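Side-chain contacts in aspartate aminotransferase, mitochondrial (Trypanosoma brucei brucei, PDB 4W5K), which probably transfers the amino group of L-aspartate to 2-oxoglutarate, using pyridoxal 5'-phosphate as cofactor and working as a homodimer: residues 247-252 with 290-295; 96-101 with 284-289; 69-74 with 252-257. The protein carries 1 engineered substitution. All coordinates share one frame; numbering follows the deposited sequence.

Contact 1: residues 247-252 with 290-295; sequences FGLYGH and AWVVSS
Phe-247 and Leu-249 meet Val-292 and Val-293 in a buried apolar contact of the fold type I aminotransferase, joining the loop between strands 238-242 and 255-260 to helix 287-297. Its centre is a methyl over a ring: Val-293 CG2 stands 3.8 Å from the centroid of the Phe-247 ring and only 9° off the ring normal, a CH-pi contact over the face. The phenylalanine torsion, with CG beside the backbone N and anti to the carbonyl carbon (chi1 -77°), turns that face to the helix, and the two side chains cross at about a right angle. The other valine branch, CG1, lies anti to its own backbone N (chi1 169°) and reaches the far end of the ring, 4.1 Å from Phe-247 CZ. Leu-249 comes in with one branch: its CD1 meets Val-292 CG1 tip to tip at 4.2 Å. Beyond this interface the Phe-247 ring stacks with Trp-306, while Val-293 also packs on Phe-71 of helix 69-80. On the loop side, the backbone N of His-252 closes a turn on Leu-249 O at 2.7 Å, just ahead of the cofactor-binding Arg-253. Val-293 CG2 is thus shared by two residues of the loop, for besides covering the ring of Phe-247 it lies 3.6 Å from Leu-249 CD1.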
loop_
_atom_site.group_PDB
_atom_site.type_symbol
_atom_site.label_atom_id
_atom_site.label_comp_id
_atom_site.label_asym_id
_atom_site.label_seq_id
_atom_site.Cartn_x
_atom_site.Cartn_y
_atom_site.Cartn_z
ATOM N N PHE A 247 7.045 -9.265 13.639
ATOM C CA PHE A 247 8.292 -8.477 13.534
ATOM C C PHE A 247 8.158 -7.070 14.106
ATOM O O PHE A 247 9.116 -6.278 14.072
ATOM C CB PHE A 247 8.745 -8.393 12.076
ATOM C CG PHE A 247 9.407 -9.647 11.557
ATOM C CD1 PHE A 247 8.644 -10.646 10.944
ATOM C CD2 PHE A 247 10.791 -9.799 11.646
ATOM C CE1 PHE A 247 9.243 -11.803 10.441
ATOM C CE2 PHE A 247 11.417 -10.949 11.155
ATOM C CZ PHE A 247 10.631 -11.957 10.542
ATOM N N GLY A 248 6.984 -6.747 14.643
ATOM C CA GLY A 248 6.745 -5.410 15.163
ATOM C C GLY A 248 6.781 -4.345 14.051
ATOM O O GLY A 248 7.132 -3.192 14.306
ATOM N N LEU A 249 6.420 -4.751 12.840
ATOM C CA LEU A 249 6.548 -3.872 11.654
ATOM C C LEU A 249 5.248 -3.214 11.236
ATOM O O LEU A 249 5.171 -2.678 10.114
ATOM C CB LEU A 249 7.100 -4.654 10.454
ATOM C CG LEU A 249 8.585 -5.013 10.507
ATOM C CD1 LEU A 249 8.906 -6.007 9.400
ATOM C CD2 LEU A 249 9.467 -3.766 10.393
ATOM N N TYR A 250 4.258 -3.221 12.130
ATOM C CA TYR A 250 2.904 -2.704 11.890
ATOM C C TYR A 250 2.773 -1.625 10.808
ATOM O O TYR A 250 2.218 -1.874 9.716
ATOM C CB TYR A 250 2.339 -2.150 13.210
ATOM C CG TYR A 250 2.351 -3.135 14.371
ATOM C CD1 TYR A 250 1.314 -4.060 14.530
ATOM C CD2 TYR A 250 3.361 -3.109 15.333
ATOM C CE1 TYR A 250 1.310 -4.958 15.600
ATOM C CE2 TYR A 250 3.348 -4.004 16.418
ATOM C CZ TYR A 250 2.329 -4.918 16.530
ATOM O OH TYR A 250 2.308 -5.790 17.588
ATOM N N GLY A 251 3.305 -0.442 11.096
ATOM C CA GLY A 251 3.106 0.693 10.202
ATOM C C GLY A 251 3.912 0.657 8.920
ATOM O O GLY A 251 3.711 1.496 8.034
ATOM N N HIS A 252 4.818 -0.300 8.783
ATOM C CA HIS A 252 5.570 -0.370 7.530
ATOM C C HIS A 252 4.853 -1.190 6.430
ATOM O O HIS A 252 5.287 -1.180 5.265
ATOM C CB HIS A 252 6.975 -0.897 7.815
ATOM C CG HIS A 252 7.854 0.113 8.486
ATOM N ND1 HIS A 252 8.145 1.334 7.914
ATOM C CD2 HIS A 252 8.495 0.098 9.682
ATOM C CE1 HIS A 252 8.946 2.017 8.715
ATOM N NE2 HIS A 252 9.173 1.286 9.799
ATOM N N ALA A 290 9.993 -5.388 3.751
ATOM C CA ALA A 290 10.540 -6.505 2.988
ATOM C C ALA A 290 12.049 -6.619 3.144
ATOM O O ALA A 290 12.579 -7.721 3.256
ATOM C CB ALA A 290 10.153 -6.371 1.490
ATOM N N TRP A 291 12.744 -5.483 3.175
ATOM C CA TRP A 291 14.170 -5.472 3.437
ATOM C C TRP A 291 14.503 -6.116 4.776
ATOM O O TRP A 291 15.393 -6.960 4.888
ATOM C CB TRP A 291 14.694 -4.041 3.473
ATOM C CG TRP A 291 14.952 -3.399 2.159
ATOM C CD1 TRP A 291 15.153 -4.006 0.949
ATOM C CD2 TRP A 291 15.061 -1.991 1.942
ATOM N NE1 TRP A 291 15.401 -3.031 -0.019
ATOM C CE2 TRP A 291 15.345 -1.794 0.576
ATOM C CE3 TRP A 291 14.949 -0.874 2.781
ATOM C CZ2 TRP A 291 15.506 -0.514 0.019
ATOM C CZ3 TRP A 291 15.119 0.393 2.231
ATOM C CH2 TRP A 291 15.394 0.558 0.865
ATOM N N VAL A 292 13.756 -5.696 5.786
ATOM C CA VAL A 292 13.991 -6.121 7.169
ATOM C C VAL A 292 13.740 -7.619 7.336
ATOM O O VAL A 292 14.571 -8.333 7.908
ATOM C CB VAL A 292 13.094 -5.345 8.144
ATOM C CG1 VAL A 292 13.084 -6.033 9.544
ATOM C CG2 VAL A 292 13.563 -3.909 8.256
ATOM N N VAL A 293 12.607 -8.091 6.809
ATOM C CA VAL A 293 12.236 -9.497 7.002
ATOM C C VAL A 293 13.201 -10.377 6.201
ATOM O O VAL A 293 13.696 -11.381 6.707
ATOM C CB VAL A 293 10.777 -9.733 6.621
ATOM C CG1 VAL A 293 10.448 -11.229 6.559
ATOM C CG2 VAL A 293 9.861 -9.062 7.657
ATOM N N SER A 294 13.524 -9.962 4.975
ATOM C CA SER A 294 14.434 -10.752 4.149
ATOM C C SER A 294 15.834 -10.848 4.779
ATOM O O SER A 294 16.469 -11.920 4.786
ATOM C CB SER A 294 14.495 -10.160 2.730
ATOM O OG SER A 294 15.441 -10.853 1.934
ATOM N N SER A 295 16.298 -9.730 5.332
ATOM C CA SER A 295 17.596 -9.654 5.978
ATOM C C SER A 295 17.657 -10.574 7.194
ATOM O O SER A 295 18.638 -11.282 7.409
ATOM C CB SER A 295 17.882 -8.219 6.394
ATOM O OG SER A 295 19.048 -8.138 7.196
#

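Contact 2: residues 96-101 with 284-289; sequences QTLGGT and NPPLYG. With PLP (pyridoxal-5'-phosphate), chain C.
Gln-96 lays its extended side chain against Pro-285 and reaches Pro-286 with its amide, so these three residues bury most of the surface between strand 92-97 and the proline segment leading into helix 287-297. With CG anti to the backbone N (chi1 175°), the chain runs straight out from the strand and crosses the first proline ring at a slant, CD resting 3.4 Å from Pro-285 CG. The amide nitrogen continues to the next residue: Gln-96 NE2 gives Pro-286 O a weak hydrogen bond of 2.9 Å, bent to 120°. Its OE1 takes the backbone N of Ile-68, so both ends of the buried amide have a partner, the NE2 one weak. Leu-98 touches the Pro-286 ring too, but it was modelled in two conformers and the closeness of that approach is doubtful. Leu-98 is also the centre of an inverse gamma turn, whose Gly-99 N to Thr-97 O bond is weak. Thr-97 OG1 braces the same bend by donating to Gly-99 O at 2.9 Å. Beyond it, Gly-100 N bonds PLP O3P at 2.7 Å. Thr-101 grips PLP O2P twice, through its backbone N and, at 2.6 Å, through OG1 as donor. The N-terminal end of helix 99-110 would probably stabilise the phosphate charge. In the fold, the contact sets strand 92-97 and the bend after it against the prolines before helix 287-297, while helix 99-110 continues from that bend at the phosphate; Arg-253 of the second subunit packs on Pro-286.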
loop_
_atom_site.group_PDB
_atom_site.type_symbol
_atom_site.label_atom_id
_atom_site.label_comp_id
_atom_site.label_asym_id
_atom_site.label_seq_id
_atom_site.Cartn_x
_atom_site.Cartn_y
_atom_site.Cartn_z
ATOM N N GLN A 96 4.340 -10.245 -2.333
ATOM C CA GLN A 96 4.355 -9.304 -1.234
ATOM C C GLN A 96 3.064 -8.494 -1.247
ATOM O O GLN A 96 2.514 -8.216 -2.320
ATOM C CB GLN A 96 5.584 -8.385 -1.374
ATOM C CG GLN A 96 5.668 -7.249 -0.352
ATOM C CD GLN A 96 6.958 -6.437 -0.485
ATOM O OE1 GLN A 96 7.896 -6.859 -1.144
ATOM N NE2 GLN A 96 7.020 -5.316 0.202
ATOM N N THR A 97 2.571 -8.127 -0.069
ATOM C CA THR A 97 1.327 -7.372 0.050
ATOM C C THR A 97 1.422 -6.305 1.128
ATOM O O THR A 97 2.362 -6.293 1.927
ATOM C CB THR A 97 0.142 -8.296 0.396
ATOM O OG1 THR A 97 0.475 -8.983 1.616
ATOM C CG2 THR A 97 -0.108 -9.337 -0.725
ATOM N N LEU A 98 0.426 -5.421 1.172
ATOM C CA LEU A 98 0.376 -4.381 2.187
ATOM C C LEU A 98 -0.148 -4.950 3.500
ATOM O O LEU A 98 -1.337 -4.794 3.819
ATOM C CB LEU A 98 -0.510 -3.236 1.704
ATOM C CG LEU A 98 0.018 -2.583 0.428
ATOM C CD1 LEU A 98 -0.977 -1.603 -0.154
ATOM C CD2 LEU A 98 1.297 -1.873 0.811
ATOM N N GLY A 99 0.750 -5.594 4.249
ATOM C CA GLY A 99 0.369 -6.335 5.443
ATOM C C GLY A 99 -0.562 -7.501 5.163
ATOM O O GLY A 99 -0.825 -7.871 4.014
ATOM N N GLY A 100 -1.066 -8.119 6.228
ATOM C CA GLY A 100 -2.096 -9.129 6.050
ATOM C C GLY A 100 -3.367 -8.592 5.414
ATOM O O GLY A 100 -4.089 -9.346 4.706
ATOM N N THR A 101 -3.659 -7.306 5.652
ATOM C CA THR A 101 -4.863 -6.693 5.099
ATOM C C THR A 101 -4.794 -6.721 3.588
ATOM O O THR A 101 -5.763 -7.141 2.943
ATOM C CB THR A 101 -5.070 -5.247 5.577
ATOM O OG1 THR A 101 -5.099 -5.219 7.019
ATOM C CG2 THR A 101 -6.374 -4.675 5.018
ATOM N N ASN A 284 3.214 -1.043 -6.801
ATOM C CA ASN A 284 4.220 -1.949 -6.253
ATOM C C ASN A 284 4.389 -1.651 -4.747
ATOM O O ASN A 284 3.952 -0.611 -4.278
ATOM C CB ASN A 284 5.535 -1.823 -7.039
ATOM C CG ASN A 284 5.948 -0.385 -7.240
ATOM O OD1 ASN A 284 6.260 0.291 -6.279
ATOM N ND2 ASN A 284 5.899 0.101 -8.489
ATOM N N PRO A 285 4.888 -2.623 -3.973
ATOM C CA PRO A 285 4.782 -2.529 -2.512
ATOM C C PRO A 285 5.986 -1.820 -1.855
ATOM O O PRO A 285 7.061 -1.757 -2.421
ATOM C CB PRO A 285 4.679 -4.015 -2.086
ATOM C CG PRO A 285 5.625 -4.697 -3.095
ATOM C CD PRO A 285 5.389 -3.942 -4.409
ATOM N N PRO A 286 5.805 -1.363 -0.606
ATOM C CA PRO A 286 6.841 -0.615 0.113
ATOM C C PRO A 286 8.018 -1.497 0.504
ATOM O O PRO A 286 7.869 -2.631 1.011
ATOM C CB PRO A 286 6.102 -0.069 1.334
ATOM C CG PRO A 286 4.899 -0.991 1.530
ATOM C CD PRO A 286 4.531 -1.438 0.128
ATOM N N LEU A 287 9.200 -0.950 0.265
ATOM C CA LEU A 287 10.470 -1.637 0.477
ATOM C C LEU A 287 10.821 -2.025 1.904
ATOM O O LEU A 287 11.416 -3.089 2.112
ATOM C CB LEU A 287 11.609 -0.749 -0.012
ATOM C CG LEU A 287 11.675 -0.449 -1.510
ATOM C CD1 LEU A 287 12.571 0.741 -1.705
ATOM C CD2 LEU A 287 12.201 -1.665 -2.283
ATOM N N TYR A 288 10.534 -1.144 2.867
ATOM C CA TYR A 288 11.227 -1.192 4.172
ATOM C C TYR A 288 11.012 -2.511 4.907
ATOM O O TYR A 288 11.972 -3.162 5.339
ATOM C CB TYR A 288 10.774 -0.030 5.056
ATOM C CG TYR A 288 11.527 0.071 6.370
ATOM C CD1 TYR A 288 11.051 -0.556 7.504
ATOM C CD2 TYR A 288 12.700 0.798 6.465
ATOM C CE1 TYR A 288 11.710 -0.462 8.701
ATOM C CE2 TYR A 288 13.371 0.896 7.658
ATOM C CZ TYR A 288 12.868 0.255 8.771
ATOM O OH TYR A 288 13.503 0.326 9.994
ATOM N N GLY A 289 9.742 -2.902 5.028
ATOM C CA GLY A 289 9.407 -4.134 5.738
ATOM C C GLY A 289 10.054 -5.343 5.077
ATOM O O GLY A 289 10.611 -6.209 5.752
HETATM N N1 PLP C . -6.159 -10.227 10.259
HETATM C C2 PLP C . -6.196 -10.286 11.632
HETATM C C2A PLP C . -6.879 -11.452 12.272
HETATM C C3 PLP C . -5.610 -9.281 12.403
HETATM O O3 PLP C . -5.651 -9.310 13.771
HETATM C C4 PLP C . -4.978 -8.215 11.778
HETATM C C4A PLP C . -4.162 -7.279 12.625
HETATM O O4A PLP C . -4.748 -6.429 13.303
HETATM C C5 PLP C . -4.937 -8.154 10.386
HETATM C C6 PLP C . -5.517 -9.176 9.631
HETATM C C5A PLP C . -4.276 -6.982 9.676
HETATM O O4P PLP C . -2.882 -7.094 9.721
HETATM P P PLP C . -1.950 -6.106 8.959
HETATM O O1P PLP C . -1.584 -4.945 9.834
HETATM O O2P PLP C . -2.634 -5.625 7.702
HETATM O O3P PLP C . -0.726 -6.925 8.622
#

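Contact 3: residues 69-74 with 252-257; sequences ASFVEE and HRCGAL. With PLP (pyridoxal-5'-phosphate), chain C.
Phosphate oxygen O2P of PLP, already held by Thr-101, takes a nearly straight hydrogen bond from Arg-253 NH2 at 2.8 Å, with an N-H...O angle of 173°. Arg-253 NH1 bonds the neighbouring PLP O1P at 3.1 Å, and the phosphorus lies in the guanidinium plane at its edge: a two-pronged grip that matches the planar cation to a pair of phosphate oxygens. The arginine chain is bent at its second and third torsions to bring this edge round. NH1 also bonds Tyr-250 O, and NH2 bonds Tyr-282 O of the second subunit; these carbonyls hold the guanidinium at the phosphate. Directly after the arginine, the chain meets helix 69-80 through Phe-71. Cys-254 SG comes 3.5 Å from Phe-71 CE1 and 4.3 Å from the ring centroid. Lying 51° off the ring normal, it makes an oblique sulfur-aromatic contact. Gly-255 O sits at the ring edge near its plane, 3.5 Å from Phe-71 CE2, where the slightly positive C-H rim suits a carbonyl oxygen. Ala-256 CB adds a looser apolar touch 4.4 Å from the same CE2. Phe-71 reaches all three residues because CG is anti to the backbone N (chi1 164°), which sends the ring off the helix toward the strand. The ring also meets that of Phe-243. In the fold, strand 255-260 runs antiparallel between strands 92-97 and 238-242 of the central sheet; helix 69-80 lies against it, and Phe-71 packs further on Gln-96 and on Ala-290, Val-293 and Ser-294 of helix 287-297.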
loop_
_atom_site.group_PDB
_atom_site.type_symbol
_atom_site.label_atom_id
_atom_site.label_comp_id
_atom_site.label_asym_id
_atom_site.label_seq_id
_atom_site.Cartn_x
_atom_site.Cartn_y
_atom_site.Cartn_z
ATOM N N ALA A 69 11.892 -10.174 -4.450
ATOM C CA ALA A 69 11.850 -11.619 -4.698
ATOM C C ALA A 69 12.387 -12.441 -3.524
ATOM O O ALA A 69 11.811 -13.482 -3.175
ATOM C CB ALA A 69 12.629 -11.960 -5.956
ATOM N N SER A 70 13.479 -11.988 -2.915
ATOM C CA SER A 70 14.048 -12.733 -1.785
ATOM C C SER A 70 13.102 -12.711 -0.587
ATOM O O SER A 70 12.998 -13.698 0.150
ATOM C CB SER A 70 15.412 -12.184 -1.385
ATOM O OG SER A 70 15.338 -10.847 -0.929
ATOM N N PHE A 71 12.430 -11.587 -0.379
ATOM C CA PHE A 71 11.425 -11.505 0.697
ATOM C C PHE A 71 10.309 -12.518 0.459
ATOM O O PHE A 71 9.882 -13.236 1.367
ATOM C CB PHE A 71 10.833 -10.088 0.785
ATOM C CG PHE A 71 9.558 -10.006 1.566
ATOM C CD1 PHE A 71 9.580 -9.996 2.965
ATOM C CD2 PHE A 71 8.331 -9.978 0.915
ATOM C CE1 PHE A 71 8.385 -9.926 3.688
ATOM C CE2 PHE A 71 7.137 -9.916 1.621
ATOM C CZ PHE A 71 7.161 -9.906 3.027
ATOM N N VAL A 72 9.803 -12.557 -0.766
ATOM C CA VAL A 72 8.688 -13.462 -1.043
ATOM C C VAL A 72 9.112 -14.918 -0.823
ATOM O O VAL A 72 8.363 -15.704 -0.241
ATOM C CB VAL A 72 8.138 -13.261 -2.476
ATOM C CG1 VAL A 72 7.059 -14.318 -2.785
ATOM C CG2 VAL A 72 7.568 -11.844 -2.628
ATOM N N GLU A 73 10.306 -15.269 -1.292
ATOM C CA GLU A 73 10.849 -16.607 -1.087
ATOM C C GLU A 73 10.955 -16.968 0.404
ATOM O O GLU A 73 10.553 -18.075 0.809
ATOM C CB GLU A 73 12.223 -16.708 -1.745
ATOM C CG GLU A 73 12.876 -18.064 -1.649
ATOM C CD GLU A 73 14.117 -18.149 -2.511
ATOM O OE1 GLU A 73 14.981 -18.999 -2.227
ATOM O OE2 GLU A 73 14.219 -17.356 -3.477
ATOM N N GLU A 74 11.488 -16.048 1.209
ATOM C CA GLU A 74 11.605 -16.297 2.653
ATOM C C GLU A 74 10.228 -16.361 3.335
ATOM O O GLU A 74 10.030 -17.172 4.243
ATOM C CB GLU A 74 12.468 -15.226 3.336
ATOM C CG GLU A 74 13.954 -15.243 2.943
ATOM C CD GLU A 74 14.597 -16.614 3.052
ATOM O OE1 GLU A 74 14.547 -17.221 4.149
ATOM O OE2 GLU A 74 15.170 -17.076 2.037
ATOM N N HIS A 252 4.818 -0.300 8.783
ATOM C CA HIS A 252 5.570 -0.370 7.530
ATOM C C HIS A 252 4.853 -1.190 6.430
ATOM O O HIS A 252 5.287 -1.180 5.265
ATOM C CB HIS A 252 6.975 -0.897 7.815
ATOM C CG HIS A 252 7.854 0.113 8.486
ATOM N ND1 HIS A 252 8.145 1.334 7.914
ATOM C CD2 HIS A 252 8.495 0.098 9.682
ATOM C CE1 HIS A 252 8.946 2.017 8.715
ATOM N NE2 HIS A 252 9.173 1.286 9.799
ATOM N N ARG A 253 3.765 -1.844 6.827
ATOM C CA ARG A 253 2.803 -2.527 5.948
ATOM C C ARG A 253 3.438 -3.659 5.156
ATOM O O ARG A 253 3.547 -3.591 3.917
ATOM C CB ARG A 253 2.146 -1.522 4.989
ATOM C CG ARG A 253 1.619 -0.232 5.646
ATOM C CD ARG A 253 0.773 -0.514 6.921
ATOM N NE ARG A 253 -0.456 -1.257 6.614
ATOM C CZ ARG A 253 -0.780 -2.433 7.143
ATOM N NH1 ARG A 253 0.022 -3.040 8.020
ATOM N NH2 ARG A 253 -1.922 -3.030 6.783
ATOM N N CYS A 254 3.800 -4.716 5.881
ATOM C CA CYS A 254 4.557 -5.810 5.316
ATOM C C CYS A 254 3.797 -7.114 5.516
ATOM O O CYS A 254 3.493 -7.485 6.656
ATOM C CB CYS A 254 5.929 -5.899 5.986
ATOM S SG CYS A 254 7.007 -7.152 5.317
ATOM N N GLY A 255 3.473 -7.769 4.410
ATOM C CA GLY A 255 2.857 -9.100 4.456
ATOM C C GLY A 255 3.093 -9.857 3.158
ATOM O O GLY A 255 3.786 -9.351 2.248
ATOM N N ALA A 256 2.542 -11.069 3.076
ATOM C CA ALA A 256 2.586 -11.843 1.831
ATOM C C ALA A 256 1.285 -12.629 1.664
ATOM O O ALA A 256 0.576 -12.920 2.628
ATOM C CB ALA A 256 3.805 -12.806 1.823
ATOM N N LEU A 257 1.007 -12.960 0.416
ATOM C CA LEU A 257 -0.141 -13.747 -0.000
ATOM C C LEU A 257 0.350 -14.995 -0.714
ATOM O O LEU A 257 1.264 -14.911 -1.527
ATOM C CB LEU A 257 -1.035 -12.906 -0.915
ATOM C CG LEU A 257 -2.156 -13.640 -1.650
ATOM C CD1 LEU A 257 -3.174 -14.187 -0.647
ATOM C CD2 LEU A 257 -2.833 -12.659 -2.569
HETATM N N1 PLP C . -6.159 -10.227 10.259
HETATM C C2 PLP C . -6.196 -10.286 11.632
HETATM C C2A PLP C . -6.879 -11.452 12.272
HETATM C C3 PLP C . -5.610 -9.281 12.403
HETATM O O3 PLP C . -5.651 -9.310 13.771
HETATM C C4 PLP C . -4.978 -8.215 11.778
HETATM C C4A PLP C . -4.162 -7.279 12.625
HETATM O O4A PLP C . -4.748 -6.429 13.303
HETATM C C5 PLP C . -4.937 -8.154 10.386
HETATM C C6 PLP C . -5.517 -9.176 9.631
HETATM C C5A PLP C . -4.276 -6.982 9.676
HETATM O O4P PLP C . -2.882 -7.094 9.721
HETATM P P PLP C . -1.950 -6.106 8.959
HETATM O O1P PLP C . -1.584 -4.945 9.834
HETATM O O2P PLP C . -2.634 -5.625 7.702
HETATM O O3P PLP C . -0.726 -6.925 8.622
#

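In the fold
All three contacts are buried, lie on one side of the chain's centre and come close to the second subunit. Contacts 1 and 2 use successive parts of helix 287-297 and its lead-in; contacts 2 and 3 reach the adjacent strands 92-97 and 255-260, with Thr-97 N 2.9 Å from Gly-255 O, a probable hydrogen bond. Contact 1 is wholly apolar across its interface, contact 2 mixes proline packing with a buried amide, and contact 3 sets an aromatic ring obliquely against a sulfur, with a carbonyl oxygen at its edge. Contacts 2 and 3 also hold the PLP phosphate, by a helix start and an arginine respectively. Ser-294 OG and Ser-70 OG, 2.9 Å apart, probably join contacts 1 and 3.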